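Local atomic coordinates of TruD (Uncultured prochloron, PDB entry 4BS9), a protein that binds zinc and probably acts as an ATP-using YcaO-type heterocyclase that forms heterocycles in cyanobactin precursor peptides. Residues A[106-118]-A[130-144]. Numbering follows the deposited sequence.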
loop_
_atom_site.group_PDB
_atom_site.type_symbol
_atom_site.label_atom_id
_atom_site.label_comp_id
_atom_site.label_asym_id
_atom_site.label_seq_id
_atom_site.Cartn_x
_atom_site.Cartn_y
_atom_site.Cartn_z
ATOM N N ALA A 106 -18.300 -13.309 31.437
ATOM C CA ALA A 106 -19.347 -14.291 31.754
ATOM C C ALA A 106 -20.780 -13.754 31.633
ATOM O O ALA A 106 -21.628 -14.406 31.035
ATOM C CB ALA A 106 -19.121 -14.826 33.147
ATOM N N GLU A 107 -21.050 -12.580 32.198
ATOM C CA GLU A 107 -22.368 -11.967 32.053
ATOM C C GLU A 107 -22.733 -11.548 30.618
ATOM O O GLU A 107 -23.896 -11.640 30.203
ATOM C CB GLU A 107 -22.479 -10.758 32.937
ATOM C CG GLU A 107 -22.545 -11.098 34.395
ATOM C CD GLU A 107 -22.623 -9.848 35.237
ATOM O OE1 GLU A 107 -22.412 -8.748 34.669
ATOM O OE2 GLU A 107 -22.890 -9.964 36.458
ATOM N N GLY A 108 -21.754 -11.063 29.872
ATOM C CA GLY A 108 -21.989 -10.703 28.479
ATOM C C GLY A 108 -22.394 -11.870 27.592
ATOM O O GLY A 108 -23.245 -11.709 26.722
ATOM N N LEU A 109 -21.790 -13.038 27.825
ATOM C CA LEU A 109 -22.007 -14.230 26.993
ATOM C C LEU A 109 -23.200 -15.117 27.406
ATOM O O LEU A 109 -23.617 -16.001 26.647
ATOM C CB LEU A 109 -20.740 -15.088 26.993
ATOM C CG LEU A 109 -19.375 -14.463 26.642
ATOM C CD1 LEU A 109 -18.248 -15.483 26.751
ATOM C CD2 LEU A 109 -19.357 -13.851 25.248
ATOM N N LYS A 110 -23.758 -14.883 28.589
ATOM C CA LYS A 110 -24.785 -15.778 29.125
ATOM C C LYS A 110 -26.087 -15.654 28.350
ATOM O O LYS A 110 -26.964 -16.517 28.450
ATOM C CB LYS A 110 -25.041 -15.498 30.608
ATOM C CG LYS A 110 -25.860 -14.233 30.834
ATOM C CD LYS A 110 -25.873 -13.796 32.287
ATOM C CE LYS A 110 -26.512 -12.420 32.435
ATOM N NZ LYS A 110 -26.843 -12.113 33.858
ATOM N N GLN A 111 -26.234 -14.578 27.599
ATOM C CA GLN A 111 -27.426 -14.428 26.766
ATOM C C GLN A 111 -27.467 -15.378 25.570
ATOM O O GLN A 111 -26.423 -15.858 25.094
ATOM C CB GLN A 111 -27.573 -12.985 26.306
ATOM C CG GLN A 111 -27.962 -12.079 27.455
ATOM C CD GLN A 111 -28.372 -10.696 27.003
ATOM O OE1 GLN A 111 -29.011 -10.528 25.953
ATOM N NE2 GLN A 111 -28.019 -9.687 27.803
ATOM N N PRO A 112 -28.682 -15.662 25.086
ATOM C CA PRO A 112 -28.831 -16.666 24.051
ATOM C C PRO A 112 -28.613 -16.110 22.666
ATOM O O PRO A 112 -28.763 -14.909 22.426
ATOM C CB PRO A 112 -30.276 -17.121 24.207
ATOM C CG PRO A 112 -30.983 -15.919 24.712
ATOM C CD PRO A 112 -29.979 -15.084 25.467
ATOM N N VAL A 113 -28.254 -17.018 21.774
ATOM C CA VAL A 113 -28.000 -16.744 20.373
ATOM C C VAL A 113 -28.620 -17.879 19.604
ATOM O O VAL A 113 -28.609 -19.019 20.057
ATOM C CB VAL A 113 -26.511 -16.765 20.100
ATOM C CG1 VAL A 113 -26.233 -16.908 18.620
ATOM C CG2 VAL A 113 -25.879 -15.505 20.638
ATOM N N THR A 114 -29.164 -17.574 18.435
ATOM C CA THR A 114 -29.793 -18.587 17.610
ATOM C C THR A 114 -29.065 -18.693 16.263
ATOM O O THR A 114 -28.496 -17.718 15.807
ATOM C CB THR A 114 -31.291 -18.310 17.475
ATOM O OG1 THR A 114 -31.932 -19.505 17.033
ATOM C CG2 THR A 114 -31.575 -17.167 16.514
ATOM N N VAL A 115 -29.088 -19.885 15.660
ATOM C CA VAL A 115 -28.311 -20.230 14.455
ATOM C C VAL A 115 -29.218 -20.767 13.350
ATOM O O VAL A 115 -30.013 -21.647 13.591
ATOM C CB VAL A 115 -27.265 -21.318 14.777
ATOM C CG1 VAL A 115 -26.334 -21.545 13.604
ATOM C CG2 VAL A 115 -26.446 -20.921 15.991
ATOM N N THR A 116 -29.097 -20.255 12.131
ATOM C CA THR A 116 -30.023 -20.630 11.043
ATOM C C THR A 116 -29.339 -20.623 9.682
ATOM O O THR A 116 -28.173 -20.236 9.556
ATOM C CB THR A 116 -31.219 -19.658 10.935
ATOM O OG1 THR A 116 -30.733 -18.357 10.595
ATOM C CG2 THR A 116 -31.992 -19.570 12.242
ATOM N N THR A 117 -30.089 -21.024 8.661
ATOM C CA THR A 117 -29.581 -21.094 7.312
ATOM C C THR A 117 -30.434 -20.258 6.382
ATOM O O THR A 117 -31.597 -20.012 6.670
ATOM C CB THR A 117 -29.572 -22.538 6.829
ATOM O OG1 THR A 117 -30.912 -23.058 6.853
ATOM C CG2 THR A 117 -28.683 -23.351 7.724
ATOM N N ALA A 118 -29.855 -19.833 5.260
ATOM C CA ALA A 118 -30.562 -18.999 4.312
ATOM C C ALA A 118 -30.916 -19.821 3.108
ATOM O O ALA A 118 -32.086 -20.000 2.791
ATOM C CB ALA A 118 -29.731 -17.811 3.910
ATOM N N LEU A 130 -21.334 -25.215 14.495
ATOM C CA LEU A 130 -21.264 -23.899 15.061
ATOM C C LEU A 130 -21.951 -23.862 16.431
ATOM O O LEU A 130 -21.430 -23.276 17.376
ATOM C CB LEU A 130 -21.858 -22.877 14.109
ATOM C CG LEU A 130 -21.821 -21.455 14.662
ATOM C CD1 LEU A 130 -20.412 -21.003 15.010
ATOM C CD2 LEU A 130 -22.454 -20.505 13.665
ATOM N N ALA A 131 -23.105 -24.504 16.551
ATOM C CA ALA A 131 -23.793 -24.567 17.842
ATOM C C ALA A 131 -22.812 -25.023 18.927
ATOM O O ALA A 131 -22.711 -24.395 19.972
ATOM C CB ALA A 131 -24.998 -25.492 17.775
ATOM N N ALA A 132 -22.073 -26.098 18.649
ATOM C CA ALA A 132 -21.063 -26.641 19.567
ATOM C C ALA A 132 -19.970 -25.624 19.901
ATOM O O ALA A 132 -19.706 -25.362 21.069
ATOM C CB ALA A 132 -20.444 -27.888 18.974
ATOM N N ALA A 133 -19.341 -25.040 18.887
ATOM C CA ALA A 133 -18.285 -24.052 19.130
ATOM C C ALA A 133 -18.735 -22.942 20.081
ATOM O O ALA A 133 -17.957 -22.497 20.933
ATOM C CB ALA A 133 -17.808 -23.441 17.831
ATOM N N LEU A 134 -19.981 -22.502 19.935
ATOM C CA LEU A 134 -20.500 -21.413 20.749
ATOM C C LEU A 134 -20.741 -21.859 22.189
ATOM O O LEU A 134 -20.427 -21.133 23.142
ATOM C CB LEU A 134 -21.787 -20.857 20.146
ATOM C CG LEU A 134 -21.693 -20.245 18.744
ATOM C CD1 LEU A 134 -23.088 -19.965 18.225
ATOM C CD2 LEU A 134 -20.881 -18.973 18.760
ATOM N N GLU A 135 -21.290 -23.052 22.349
ATOM C CA GLU A 135 -21.413 -23.617 23.669
ATOM C C GLU A 135 -20.029 -23.678 24.308
ATOM O O GLU A 135 -19.836 -23.195 25.416
ATOM C CB GLU A 135 -22.057 -24.997 23.616
ATOM C CG GLU A 135 -23.522 -24.943 23.209
ATOM C CD GLU A 135 -24.127 -26.324 23.034
ATOM O OE1 GLU A 135 -23.925 -27.169 23.935
ATOM O OE2 GLU A 135 -24.798 -26.562 22.000
ATOM N N GLU A 136 -19.058 -24.225 23.590
ATOM C CA GLU A 136 -17.693 -24.348 24.109
ATOM C C GLU A 136 -17.082 -22.983 24.443
ATOM O O GLU A 136 -16.208 -22.889 25.285
ATOM C CB GLU A 136 -16.805 -25.138 23.126
ATOM C CG GLU A 136 -16.969 -26.668 23.210
ATOM C CD GLU A 136 -18.054 -27.274 22.286
ATOM O OE1 GLU A 136 -17.852 -27.251 21.046
ATOM O OE2 GLU A 136 -19.089 -27.806 22.790
ATOM N N ALA A 137 -17.559 -21.923 23.800
ATOM C CA ALA A 137 -17.110 -20.578 24.116
ATOM C C ALA A 137 -17.942 -19.922 25.215
ATOM O O ALA A 137 -17.803 -18.732 25.468
ATOM C CB ALA A 137 -17.122 -19.723 22.862
ATOM N N GLY A 138 -18.814 -20.674 25.877
ATOM C CA GLY A 138 -19.631 -20.112 26.956
ATOM C C GLY A 138 -20.937 -19.410 26.578
ATOM O O GLY A 138 -21.483 -18.678 27.401
ATOM N N ILE A 139 -21.466 -19.675 25.376
ATOM C CA ILE A 139 -22.646 -18.979 24.823
ATOM C C ILE A 139 -23.866 -19.907 24.716
ATOM O O ILE A 139 -23.749 -21.037 24.238
ATOM C CB ILE A 139 -22.316 -18.428 23.409
ATOM C CG1 ILE A 139 -21.201 -17.401 23.506
ATOM C CG2 ILE A 139 -23.531 -17.796 22.743
ATOM C CD1 ILE A 139 -20.527 -17.095 22.188
ATOM N N GLN A 140 -25.033 -19.418 25.131
ATOM C CA GLN A 140 -26.289 -20.190 25.050
ATOM C C GLN A 140 -26.795 -20.251 23.626
ATOM O O GLN A 140 -26.846 -19.220 22.964
ATOM C CB GLN A 140 -27.391 -19.512 25.857
ATOM C CG GLN A 140 -27.611 -20.048 27.250
ATOM C CD GLN A 140 -29.068 -19.937 27.673
ATOM O OE1 GLN A 140 -29.975 -19.951 26.835
ATOM N NE2 GLN A 140 -29.303 -19.849 28.978
ATOM N N VAL A 141 -27.201 -21.429 23.154
ATOM C CA VAL A 141 -27.781 -21.537 21.815
ATOM C C VAL A 141 -29.140 -22.179 21.910
ATOM O O VAL A 141 -29.324 -23.112 22.678
ATOM C CB VAL A 141 -26.906 -22.347 20.852
ATOM C CG1 VAL A 141 -27.367 -22.135 19.412
ATOM C CG2 VAL A 141 -25.443 -21.945 20.999
ATOM N N SER A 142 -30.091 -21.685 21.125
ATOM C CA SER A 142 -31.469 -22.172 21.202
ATOM C C SER A 142 -32.152 -22.261 19.838
ATOM O O SER A 142 -31.675 -21.678 18.855
ATOM C CB SER A 142 -32.257 -21.257 22.123
ATOM O OG SER A 142 -31.979 -19.906 21.823
ATOM N N ASP A 143 -33.262 -23.001 19.781
ATOM C CA ASP A 143 -34.004 -23.212 18.524
ATOM C C ASP A 143 -34.813 -21.961 18.133
ATOM O O ASP A 143 -35.497 -21.394 18.978
ATOM C CB ASP A 143 -34.958 -24.411 18.653
ATOM C CG ASP A 143 -34.231 -25.722 18.925
ATOM O OD1 ASP A 143 -32.997 -25.701 19.136
ATOM O OD2 ASP A 143 -34.906 -26.775 18.931
ATOM N N PRO A 144 -34.734 -21.521 16.856
ATOM C CA PRO A 144 -35.602 -20.416 16.400
ATOM C C PRO A 144 -36.975 -20.894 15.913
ATOM O O PRO A 144 -37.997 -20.286 16.240
ATOM C CB PRO A 144 -34.803 -19.782 15.252
ATOM C CG PRO A 144 -33.880 -20.855 14.765
ATOM C CD PRO A 144 -33.767 -21.930 15.816
#
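Leu109 lays CD1 by the carbonyl O of Ala137 and CB 4.2 Å from Ile139 CG1, over the turn where a Schellman motif with Gly138 as C-prime residue ends helix 124-136. Pro112 sets its CB near the side-chain OE1 of Gln140; next, Val113 pairs in parallel with Val141. Val113 N donates to Gln140 O (2.9 Å), and Val113 O accepts from Ser142 N (3.2 Å) while Val141 CA also points a hydrogen at it. Val113 CG2 rests on Ile139 CG2, and Met275 of helix 257-283 touches both residues. At Thr114, OG1 stands anti to the backbone N (chi1 -162°) and gives a hydrogen bond to Ser142 O, 2.8 Å long and tilted 32° from the carbonyl plane. A valine here would probably leave the Ser142 carbonyl without its hydroxyl mate and remove the side-chain tie between the two strands. Val115 spreads its two methyls: CG1 reaches Leu130 CD2 (4.0 Å), whereas CG2 meets Val141 CG1 (3.7 Å) and Leu134 CD1. Thr116 sends CG2 past the Pro144 ring, its hydroxyl being bonded to Gln160 in strand 160-163. Strand 112-117, helix 124-136 and strand 140-142 thus form a beta-alpha-beta crossover at one edge of a mixed sheet, with Val113 and Val115 facing Leu134, and Val115 also Leu130, on the helix.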